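Local coordinates for protein putative trimethylamine methyltransferase (Rhizobium meliloti, PDB 4YYC) that probably transfers methyl groups and belongs to the trimethylamine methyltransferase (MttB) family, at residues A[64-69]-A[293-298]; A[107-112]-A[304-309]; A[243-248]-A[273-278]; A[313-318]-A[348-353]. All coordinates share one frame; numbering follows the deposited sequence. Where two conformers were deposited one is given.

All four contacts gather round helix 286-307 or the strands it packs on. Interactions 1 and 2 both use that helix: interaction 1 packs its middle against helix 56-73 with small apolar side chains and no hydrogen bond, whereas interaction 2 ties down its C-terminal end, closer to the surface, with a polar glutamine-threonine bond beside a leucine pair. Interactions 3 and 4 are buried and belong to one mixed sheet, in which strands 269-277 and 313-322 are parallel neighbours. There backbone hydrogen bonds lead: two in interaction 3, joined by two that use polar side chains, and a single one in interaction 4, surrounded by apolar packing where helix 334-350 turns back into the sheet.

Interaction 1: residues A[64-69]-A[293-298]; sequences RNADVV and ILAEVL
Ala66 on helix 56-73 and Ala295 on helix 286-307 stand where the two helices come nearest, their CA atoms 5.1 Å apart. The local axes pass 8.6 Å from each other at a crossing angle of -60°, a separation that suits alanine, whose lone methyl lets the backbones draw close. The apolar contacts do most of the work. Ala66 CB rests against the isobutyl group of Leu294, 3.7 Å from CD2, and faces Ala295 CB less tightly. One turn on, Val69 places CG1 3.9 Å from Ala295 CB; with CG1 anti to the backbone N (chi1 168°), this branch leans across to the other helix. Polar bonding plays no part across the segments: Asp67 OD1 only makes a loose van der Waals approach, 4.2 Å, to Leu298 CD1. Leucine and valine thus fill the flanks that the two alanines leave between the helices. On its other side helix 286-307 lies over the sheet, with Ile293 and Val297 packed on strands 269-277 and 313-322, while helix 56-73 forms an outer layer that meets the second subunit, where Asn65 bonds to Gln431 of that neighbouring chain.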
# COMPACT_ATOMS: atom_id res chain seq x y z
N ARG A 64 -26.50 13.93 -1.30
CA ARG A 64 -27.93 14.01 -1.43
C ARG A 64 -28.62 12.84 -0.73
O ARG A 64 -29.60 13.02 0.02
CB ARG A 64 -28.28 13.99 -2.92
CG ARG A 64 -29.67 14.37 -3.29
CD ARG A 64 -29.75 14.75 -4.77
NE ARG A 64 -29.15 13.77 -5.67
CZ ARG A 64 -28.11 13.97 -6.49
NH1 ARG A 64 -27.48 15.13 -6.60
NH2 ARG A 64 -27.70 12.96 -7.25
N ASN A 65 -28.10 11.64 -0.94
CA ASN A 65 -28.66 10.45 -0.32
C ASN A 65 -28.53 10.47 1.21
O ASN A 65 -29.44 10.01 1.91
CB ASN A 65 -28.02 9.17 -0.91
CG ASN A 65 -28.51 8.88 -2.32
OD1 ASN A 65 -29.33 9.61 -2.88
ND2 ASN A 65 -27.99 7.77 -2.91
N ALA A 66 -27.44 11.01 1.74
CA ALA A 66 -27.34 11.15 3.18
C ALA A 66 -28.35 12.10 3.76
O ALA A 66 -28.89 11.85 4.82
CB ALA A 66 -25.93 11.53 3.59
N ASP A 67 -28.66 13.17 3.05
CA ASP A 67 -29.70 14.08 3.53
C ASP A 67 -31.08 13.42 3.51
O ASP A 67 -31.88 13.66 4.39
CB ASP A 67 -29.75 15.33 2.68
CG ASP A 67 -28.52 16.20 2.83
OD1 ASP A 67 -27.80 16.15 3.85
OD2 ASP A 67 -28.32 16.96 1.88
N VAL A 68 -31.34 12.61 2.50
CA VAL A 68 -32.55 11.79 2.49
C VAL A 68 -32.67 10.86 3.71
O VAL A 68 -33.68 10.82 4.38
CB VAL A 68 -32.64 10.95 1.20
CG1 VAL A 68 -33.77 9.93 1.29
CG2 VAL A 68 -32.86 11.89 0.02
N VAL A 69 -31.62 10.12 3.99
CA VAL A 69 -31.60 9.25 5.18
C VAL A 69 -31.90 10.05 6.45
O VAL A 69 -32.72 9.64 7.29
CB VAL A 69 -30.23 8.56 5.29
CG1 VAL A 69 -30.05 7.88 6.66
CG2 VAL A 69 -30.05 7.55 4.15
N ILE A 293 -22.43 6.37 6.73
CA ILE A 293 -21.38 7.07 7.43
C ILE A 293 -21.60 8.58 7.49
O ILE A 293 -21.52 9.20 8.55
CB ILE A 293 -19.99 6.77 6.81
CG1 ILE A 293 -19.57 5.35 7.19
CG2 ILE A 293 -18.96 7.77 7.30
CD1 ILE A 293 -18.41 4.86 6.32
N LEU A 294 -21.91 9.16 6.33
CA LEU A 294 -22.06 10.60 6.26
C LEU A 294 -23.26 11.04 7.11
O LEU A 294 -23.18 12.06 7.80
CB LEU A 294 -22.17 11.07 4.80
CG LEU A 294 -22.38 12.57 4.60
CD1 LEU A 294 -21.24 13.37 5.23
CD2 LEU A 294 -22.48 12.85 3.09
N ALA A 295 -24.35 10.28 7.08
CA ALA A 295 -25.54 10.61 7.92
C ALA A 295 -25.19 10.57 9.40
O ALA A 295 -25.50 11.51 10.14
CB ALA A 295 -26.68 9.64 7.60
N GLU A 296 -24.50 9.53 9.84
CA GLU A 296 -24.12 9.37 11.26
C GLU A 296 -23.19 10.51 11.68
O GLU A 296 -23.38 11.10 12.73
CB GLU A 296 -23.48 8.02 11.52
CG GLU A 296 -24.42 6.88 11.34
CD GLU A 296 -23.83 5.52 11.61
OE1 GLU A 296 -22.66 5.41 12.09
OE2 GLU A 296 -24.52 4.51 11.33
N VAL A 297 -22.19 10.82 10.85
CA VAL A 297 -21.27 11.90 11.20
C VAL A 297 -21.94 13.25 11.21
O VAL A 297 -21.71 14.05 12.12
CB VAL A 297 -19.99 11.89 10.31
CG1 VAL A 297 -19.20 13.19 10.52
CG2 VAL A 297 -19.17 10.64 10.55
N LEU A 298 -22.78 13.53 10.22
CA LEU A 298 -23.49 14.81 10.23
C LEU A 298 -24.25 15.01 11.55
O LEU A 298 -24.18 16.08 12.14
CB LEU A 298 -24.43 14.92 9.02
CG LEU A 298 -23.78 15.25 7.68
CD1 LEU A 298 -24.73 15.00 6.53
CD2 LEU A 298 -23.29 16.69 7.63

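Interaction 2: residues A[107-112]-A[304-309]; sequences RELLKT and TQLIRK
Gln305 OE1 is gripped by two donors: the hydroxyl of Thr112 across the contact and the backbone N of Gly310, just after the 304-309 segment. The Thr112 OG1 to Gln305 OE1 bond is short, 2.7 Å, and lies in the carbonyl plane on a lone pair, with a C=O...donor angle of 127°. The other end of the amide is held as well. Gln305 NE2 donates to Thr304 OG1 at 3.1 Å, close to the amide plane, and also to Ala311 O, so the group is fixed against flipping. A bend at chi2 (-58°) folds the glutamine chain back toward these partners instead of letting it run straight out. Its methylenes serve too: Gln305 CG touches Leu109 O at 3.6 Å and Leu110 CD2 at 4.0 Å, the leucine crossing it at about a right angle. A leucine in place of Gln305 would probably leave the Thr112 hydroxyl and Gly310 N without their shared acceptor and let the turn after the helix move. Beside these hydrogen bonds, Leu109 CD2 meets Leu306 CD2 at 3.9 Å, and Trp87 of helix 81-90 packs on both leucines. Lys309, more exposed, only brushes Thr112 with its aliphatic stem. Just past the end of helix 286-307, Gly310 N and Ala311 O are met by the Gln305 amide, which can accept and donate at once, linking the helix end to the chain that follows helix 105-109 and to the approach to strand 313-322.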
# COMPACT_ATOMS: atom_id res chain seq x y z
N ARG A 107 -25.41 20.26 8.33
CA ARG A 107 -24.33 20.93 7.64
C ARG A 107 -24.23 22.42 8.04
O ARG A 107 -23.14 22.95 8.25
CB ARG A 107 -24.50 20.69 6.13
CG ARG A 107 -23.31 20.92 5.29
CD ARG A 107 -23.57 20.46 3.86
NE ARG A 107 -23.59 18.99 3.65
CZ ARG A 107 -22.52 18.23 3.39
NH1 ARG A 107 -21.31 18.75 3.31
NH2 ARG A 107 -22.68 16.93 3.19
N GLU A 108 -25.37 23.11 8.16
CA GLU A 108 -25.38 24.49 8.63
C GLU A 108 -24.86 24.64 10.05
O GLU A 108 -24.07 25.53 10.33
CB GLU A 108 -26.80 25.08 8.54
CG GLU A 108 -26.92 26.59 8.79
CD GLU A 108 -26.31 27.47 7.68
OE1 GLU A 108 -25.89 26.95 6.61
OE2 GLU A 108 -26.26 28.72 7.87
N LEU A 109 -25.30 23.75 10.94
CA LEU A 109 -24.81 23.78 12.33
C LEU A 109 -23.32 23.58 12.39
O LEU A 109 -22.66 24.12 13.25
CB LEU A 109 -25.52 22.73 13.16
CG LEU A 109 -27.00 23.00 13.49
CD1 LEU A 109 -27.70 21.75 14.01
CD2 LEU A 109 -27.12 24.18 14.45
N LEU A 110 -22.78 22.80 11.47
CA LEU A 110 -21.34 22.52 11.45
C LEU A 110 -20.49 23.66 10.91
O LEU A 110 -19.27 23.60 11.00
CB LEU A 110 -21.07 21.25 10.66
CG LEU A 110 -21.34 20.02 11.54
CD1 LEU A 110 -21.43 18.75 10.71
CD2 LEU A 110 -20.30 19.86 12.64
N LYS A 111 -21.12 24.73 10.43
CA LYS A 111 -20.34 25.87 10.01
C LYS A 111 -19.48 26.49 11.08
O LYS A 111 -18.47 27.14 10.77
CB LYS A 111 -21.25 26.94 9.38
CG LYS A 111 -21.78 26.47 8.06
CD LYS A 111 -22.75 27.50 7.58
CE LYS A 111 -22.80 27.56 6.08
NZ LYS A 111 -23.48 28.83 5.75
N THR A 112 -19.87 26.34 12.33
CA THR A 112 -19.08 26.80 13.45
C THR A 112 -17.91 25.91 13.85
O THR A 112 -17.10 26.31 14.67
CB THR A 112 -19.97 27.11 14.67
OG1 THR A 112 -20.77 25.97 14.98
CG2 THR A 112 -20.85 28.27 14.42
N THR A 304 -22.30 18.20 18.62
CA THR A 304 -21.26 18.87 19.43
C THR A 304 -21.43 20.41 19.41
O THR A 304 -21.17 21.07 20.41
CB THR A 304 -19.83 18.50 19.00
OG1 THR A 304 -19.56 19.04 17.70
CG2 THR A 304 -19.60 16.97 19.07
N GLN A 305 -21.93 20.93 18.28
CA GLN A 305 -22.08 22.38 18.13
C GLN A 305 -23.31 22.86 18.87
O GLN A 305 -23.38 24.04 19.24
CB GLN A 305 -22.13 22.79 16.64
CG GLN A 305 -20.95 22.32 15.79
CD GLN A 305 -19.65 22.81 16.34
OE1 GLN A 305 -19.38 24.05 16.29
NE2 GLN A 305 -18.84 21.91 16.89
N LEU A 306 -24.28 21.97 19.09
CA LEU A 306 -25.42 22.29 19.95
C LEU A 306 -25.04 22.45 21.40
O LEU A 306 -25.72 23.17 22.17
CB LEU A 306 -26.57 21.30 19.77
CG LEU A 306 -27.19 21.20 18.38
CD1 LEU A 306 -28.23 20.11 18.40
CD2 LEU A 306 -27.77 22.50 17.93
N ILE A 307 -24.01 21.73 21.82
CA ILE A 307 -23.46 21.88 23.16
C ILE A 307 -22.61 23.14 23.24
O ILE A 307 -22.85 23.92 24.15
CB ILE A 307 -22.66 20.64 23.57
CG1 ILE A 307 -23.58 19.41 23.64
CG2 ILE A 307 -21.91 20.87 24.89
CD1 ILE A 307 -24.55 19.39 24.81
N ARG A 308 -21.64 23.33 22.33
CA ARG A 308 -20.86 24.58 22.27
C ARG A 308 -20.44 24.87 20.85
O ARG A 308 -19.74 24.08 20.20
CB ARG A 308 -19.61 24.50 23.13
CG ARG A 308 -19.85 24.66 24.60
CD ARG A 308 -20.65 25.89 24.97
NE ARG A 308 -20.79 25.92 26.41
CZ ARG A 308 -21.79 25.41 27.12
NH1 ARG A 308 -22.81 24.81 26.54
NH2 ARG A 308 -21.78 25.54 28.43
N LYS A 309 -20.89 26.00 20.32
CA LYS A 309 -20.46 26.44 19.01
C LYS A 309 -18.95 26.57 19.03
O LYS A 309 -18.38 27.15 19.96
CB LYS A 309 -21.10 27.79 18.68
CG LYS A 309 -22.56 27.68 18.28
CD LYS A 309 -23.20 29.04 18.07
CE LYS A 309 -24.70 28.86 17.85
NZ LYS A 309 -25.33 30.13 17.42

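Interaction 3: residues A[243-248]-A[273-278]; sequences LINANS and SPFILS
Ser273 N donates to Ile244 O at 2.9 Å, and Ser273 O in turn accepts two bonds from the same neighbouring segment, 243-248. Ala246 N reaches this oxygen at 3.1 Å from well above the carbonyl plane, while Asn245 ND2 arrives from the opposite face at 3.2 Å, nearly straight at the hydrogen (160°). The Ser273 oxygen lies close to the plane of the Asn245 amide, and ND2 also donates to an unidentified ligand, probably from the crystallisation liquor. With an alanine at Asn245, Ser273 O is likely to lose one of its two donors and the ligand this bond. Farther along, Ser248 OG stands beside its own backbone N and anti to the carbonyl carbon (chi1 -51°), a rotamer that brings it to Phe275 N, from which it accepts at 3.1 Å; its stronger partner is Glu296 OE1 on helix 286-307, so one small hydroxyl joins loop, strand and helix. A water donates to both Ser248 O and Phe275 O, bridging the two segments. The Asn245-Ser273 pair is a parallel bridge between strands 240-245 and 269-277, which helix 254-265 connects as a beta-alpha-beta unit, consistent with the TIM-barrel architecture of this family. Packing surrounds the bonds. Leu243 CD1 lies 3.6 Å from Ser273 OG, whose main bond is to Val271 O. Ala246 CB approaches Pro274 CA, Glu296 packs on both residues, and Ser248 CB touches Ile276 CG1 at 3.6 Å.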
# COMPACT_ATOMS: atom_id res chain seq x y z
N LEU A 243 -12.63 9.67 21.68
CA LEU A 243 -13.32 8.83 20.73
C LEU A 243 -14.80 8.71 21.05
O LEU A 243 -15.16 8.14 22.06
CB LEU A 243 -12.67 7.46 20.67
CG LEU A 243 -13.21 6.49 19.64
CD1 LEU A 243 -13.06 7.00 18.24
CD2 LEU A 243 -12.39 5.19 19.79
N ILE A 244 -15.64 9.21 20.15
CA ILE A 244 -17.10 9.21 20.32
C ILE A 244 -17.68 8.31 19.22
O ILE A 244 -17.91 8.77 18.08
CB ILE A 244 -17.70 10.64 20.27
CG1 ILE A 244 -17.00 11.57 21.30
CG2 ILE A 244 -19.23 10.57 20.45
CD1 ILE A 244 -17.17 11.15 22.75
N ASN A 245 -17.85 7.03 19.50
CA ASN A 245 -18.40 6.14 18.52
C ASN A 245 -19.91 6.27 18.38
O ASN A 245 -20.61 6.56 19.35
CB ASN A 245 -18.07 4.70 18.84
CG ASN A 245 -16.59 4.38 18.68
OD1 ASN A 245 -15.91 4.11 19.67
ND2 ASN A 245 -16.09 4.39 17.46
N ALA A 246 -20.40 6.09 17.16
CA ALA A 246 -21.79 5.75 16.92
C ALA A 246 -21.92 4.26 17.10
O ALA A 246 -20.99 3.49 16.77
CB ALA A 246 -22.25 6.13 15.54
N ASN A 247 -23.08 3.86 17.58
CA ASN A 247 -23.49 2.46 17.56
C ASN A 247 -24.17 2.21 16.23
O ASN A 247 -25.37 2.15 16.10
CB ASN A 247 -24.43 2.17 18.74
CG ASN A 247 -24.75 0.70 18.86
OD1 ASN A 247 -24.13 -0.15 18.21
ND2 ASN A 247 -25.77 0.39 19.67
N SER A 248 -23.35 2.09 15.19
CA SER A 248 -23.87 1.97 13.85
C SER A 248 -24.66 0.66 13.74
O SER A 248 -24.20 -0.34 14.31
CB SER A 248 -22.71 1.99 12.84
OG SER A 248 -21.86 3.13 13.10
N SER A 273 -17.23 8.83 15.27
CA SER A 273 -16.77 7.70 14.49
C SER A 273 -17.81 6.58 14.39
O SER A 273 -17.99 5.78 15.31
CB SER A 273 -15.47 7.11 15.11
OG SER A 273 -14.44 8.10 15.15
N PRO A 274 -18.50 6.49 13.25
CA PRO A 274 -19.21 5.27 12.91
C PRO A 274 -18.30 4.06 13.12
O PRO A 274 -17.09 4.14 12.85
CB PRO A 274 -19.55 5.49 11.43
CG PRO A 274 -19.73 6.97 11.34
CD PRO A 274 -18.69 7.55 12.23
N PHE A 275 -18.85 2.97 13.61
CA PHE A 275 -18.11 1.74 13.82
C PHE A 275 -18.77 0.66 12.98
O PHE A 275 -19.81 0.11 13.36
CB PHE A 275 -18.12 1.36 15.29
CG PHE A 275 -17.24 0.18 15.61
CD1 PHE A 275 -15.89 0.37 15.85
CD2 PHE A 275 -17.76 -1.10 15.60
CE1 PHE A 275 -15.05 -0.71 16.11
CE2 PHE A 275 -16.93 -2.20 15.87
CZ PHE A 275 -15.59 -2.00 16.12
N ILE A 276 -18.17 0.39 11.82
CA ILE A 276 -18.85 -0.34 10.79
C ILE A 276 -18.06 -1.51 10.24
O ILE A 276 -16.87 -1.39 9.95
CB ILE A 276 -19.23 0.60 9.67
CG1 ILE A 276 -20.46 1.41 10.15
CG2 ILE A 276 -19.55 -0.07 8.35
CD1 ILE A 276 -20.69 2.58 9.26
N LEU A 277 -18.74 -2.66 10.19
CA LEU A 277 -18.35 -3.76 9.34
C LEU A 277 -19.39 -3.80 8.22
O LEU A 277 -20.58 -4.08 8.47
CB LEU A 277 -18.37 -5.07 10.12
CG LEU A 277 -17.40 -5.10 11.31
CD1 LEU A 277 -17.56 -6.44 12.00
CD2 LEU A 277 -15.97 -4.88 10.83
N SER A 278 -18.97 -3.55 6.99
CA SER A 278 -19.90 -3.46 5.87
C SER A 278 -20.56 -4.81 5.66
O SER A 278 -19.88 -5.84 5.69
CB SER A 278 -19.21 -3.01 4.60
OG SER A 278 -18.86 -1.65 4.67
O HOH W 1 -21.56 -0.53 15.45

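Interaction 4: residues A[313-318]-A[348-353]; sequences VLFGTF and RRLGLP
Phe315 swings its ring toward Leu350 because its CG stands anti to the backbone N (chi1 -175°), and Leu350 answers with the same first torsion. The two side chains cross at about a right angle, Leu350 CD2 coming to the ring's edge, near its plane, 4.0 Å from Phe315 CD2. A broad aromatic suits this place, since Val297 and Ala347 of two helices pack on it as well. The backbones are joined by one hydrogen bond: Phe315 N donates to Pro353 O at 2.8 Å, nearly in line with the carbonyl. This pairing begins the parallel register of strands 313-322 and 354-355, which helix 334-350 connects in a beta-alpha-beta unit. The helix closes with a Schellman motif, in which Gly351 takes the positive phi (90°) that glycine readily adopts, and Leu352 N bonds to Ala347 O. The chain then turns inward, so Leu352 reaches the strand: its CB lies 4.0 Å from Phe315 CB, and the Leu352 and Val313 side chains cross obliquely, with Leu352 CD2 4.1 Å from Val313 CG1. Pro353, rigid and without an N-H to satisfy, sets CD 3.6 Å from Val313 O and CB 4.0 Å from Leu314 CG.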
# COMPACT_ATOMS: atom_id res chain seq x y z
N VAL A 313 -14.30 19.13 16.44
CA VAL A 313 -14.93 17.85 16.14
C VAL A 313 -14.36 17.28 14.83
O VAL A 313 -14.16 18.01 13.86
CB VAL A 313 -16.48 17.96 16.10
CG1 VAL A 313 -16.99 18.94 15.09
CG2 VAL A 313 -17.13 16.58 15.87
N LEU A 314 -14.11 15.97 14.81
CA LEU A 314 -13.60 15.29 13.64
C LEU A 314 -14.65 14.37 13.02
O LEU A 314 -15.47 13.77 13.74
CB LEU A 314 -12.37 14.42 13.98
CG LEU A 314 -11.09 15.16 14.37
CD1 LEU A 314 -11.15 15.70 15.78
CD2 LEU A 314 -9.90 14.25 14.14
N PHE A 315 -14.58 14.23 11.70
CA PHE A 315 -15.29 13.21 10.94
C PHE A 315 -14.42 11.94 11.04
O PHE A 315 -13.34 11.87 10.43
CB PHE A 315 -15.38 13.73 9.48
CG PHE A 315 -16.17 12.89 8.51
CD1 PHE A 315 -15.97 11.54 8.35
CD2 PHE A 315 -17.07 13.49 7.65
CE1 PHE A 315 -16.67 10.83 7.42
CE2 PHE A 315 -17.74 12.80 6.67
CZ PHE A 315 -17.56 11.45 6.57
N GLY A 316 -14.91 10.96 11.78
CA GLY A 316 -14.21 9.67 11.95
C GLY A 316 -14.88 8.60 11.16
O GLY A 316 -16.03 8.75 10.73
N THR A 317 -14.18 7.52 10.90
CA THR A 317 -14.75 6.34 10.30
C THR A 317 -13.87 5.16 10.80
O THR A 317 -12.67 5.18 10.58
CB THR A 317 -14.70 6.45 8.76
OG1 THR A 317 -15.68 7.40 8.29
CG2 THR A 317 -14.99 5.14 8.08
N PHE A 318 -14.50 4.12 11.36
CA PHE A 318 -13.88 2.81 11.44
C PHE A 318 -14.68 1.96 10.47
O PHE A 318 -15.91 1.80 10.67
CB PHE A 318 -13.93 2.21 12.82
CG PHE A 318 -13.40 0.83 12.86
CD1 PHE A 318 -12.07 0.61 13.04
CD2 PHE A 318 -14.25 -0.26 12.65
CE1 PHE A 318 -11.56 -0.69 13.03
CE2 PHE A 318 -13.75 -1.55 12.65
CZ PHE A 318 -12.40 -1.75 12.83
N ARG A 348 -13.57 16.45 3.68
CA ARG A 348 -12.96 17.73 3.24
C ARG A 348 -14.06 18.67 2.79
O ARG A 348 -14.01 19.87 3.08
CB ARG A 348 -11.92 17.51 2.14
CG ARG A 348 -10.58 16.94 2.64
CD ARG A 348 -9.55 16.89 1.53
NE ARG A 348 -9.79 15.85 0.53
CZ ARG A 348 -9.44 14.57 0.65
NH1 ARG A 348 -8.81 14.12 1.72
NH2 ARG A 348 -9.73 13.73 -0.34
N ARG A 349 -15.07 18.14 2.11
CA ARG A 349 -16.17 18.96 1.63
C ARG A 349 -17.07 19.43 2.76
O ARG A 349 -17.57 20.59 2.71
CB ARG A 349 -17.00 18.22 0.58
CG ARG A 349 -16.25 17.98 -0.72
CD ARG A 349 -16.86 16.85 -1.49
NE ARG A 349 -18.19 17.12 -2.01
CZ ARG A 349 -18.43 17.67 -3.21
NH1 ARG A 349 -17.42 18.02 -4.03
NH2 ARG A 349 -19.67 17.83 -3.61
N LEU A 350 -17.20 18.64 3.80
CA LEU A 350 -17.93 19.03 5.01
C LEU A 350 -17.16 20.07 5.83
O LEU A 350 -17.78 20.91 6.48
CB LEU A 350 -18.31 17.80 5.82
CG LEU A 350 -19.15 18.06 7.07
CD1 LEU A 350 -20.42 18.85 6.80
CD2 LEU A 350 -19.50 16.72 7.67
N GLY A 351 -15.84 20.08 5.76
CA GLY A 351 -14.98 20.98 6.48
C GLY A 351 -14.51 20.52 7.85
O GLY A 351 -14.26 21.36 8.71
N LEU A 352 -14.46 19.21 8.08
CA LEU A 352 -13.99 18.66 9.34
C LEU A 352 -12.72 17.87 9.14
O LEU A 352 -12.58 17.14 8.14
CB LEU A 352 -15.03 17.72 9.98
CG LEU A 352 -16.41 18.34 10.26
CD1 LEU A 352 -17.32 17.29 10.88
CD2 LEU A 352 -16.30 19.58 11.10
N PRO A 353 -11.78 17.97 10.10
CA PRO A 353 -10.65 17.03 10.05
C PRO A 353 -11.12 15.57 10.07
O PRO A 353 -12.15 15.26 10.65
CB PRO A 353 -9.84 17.37 11.31
CG PRO A 353 -10.31 18.70 11.73
CD PRO A 353 -11.76 18.79 11.32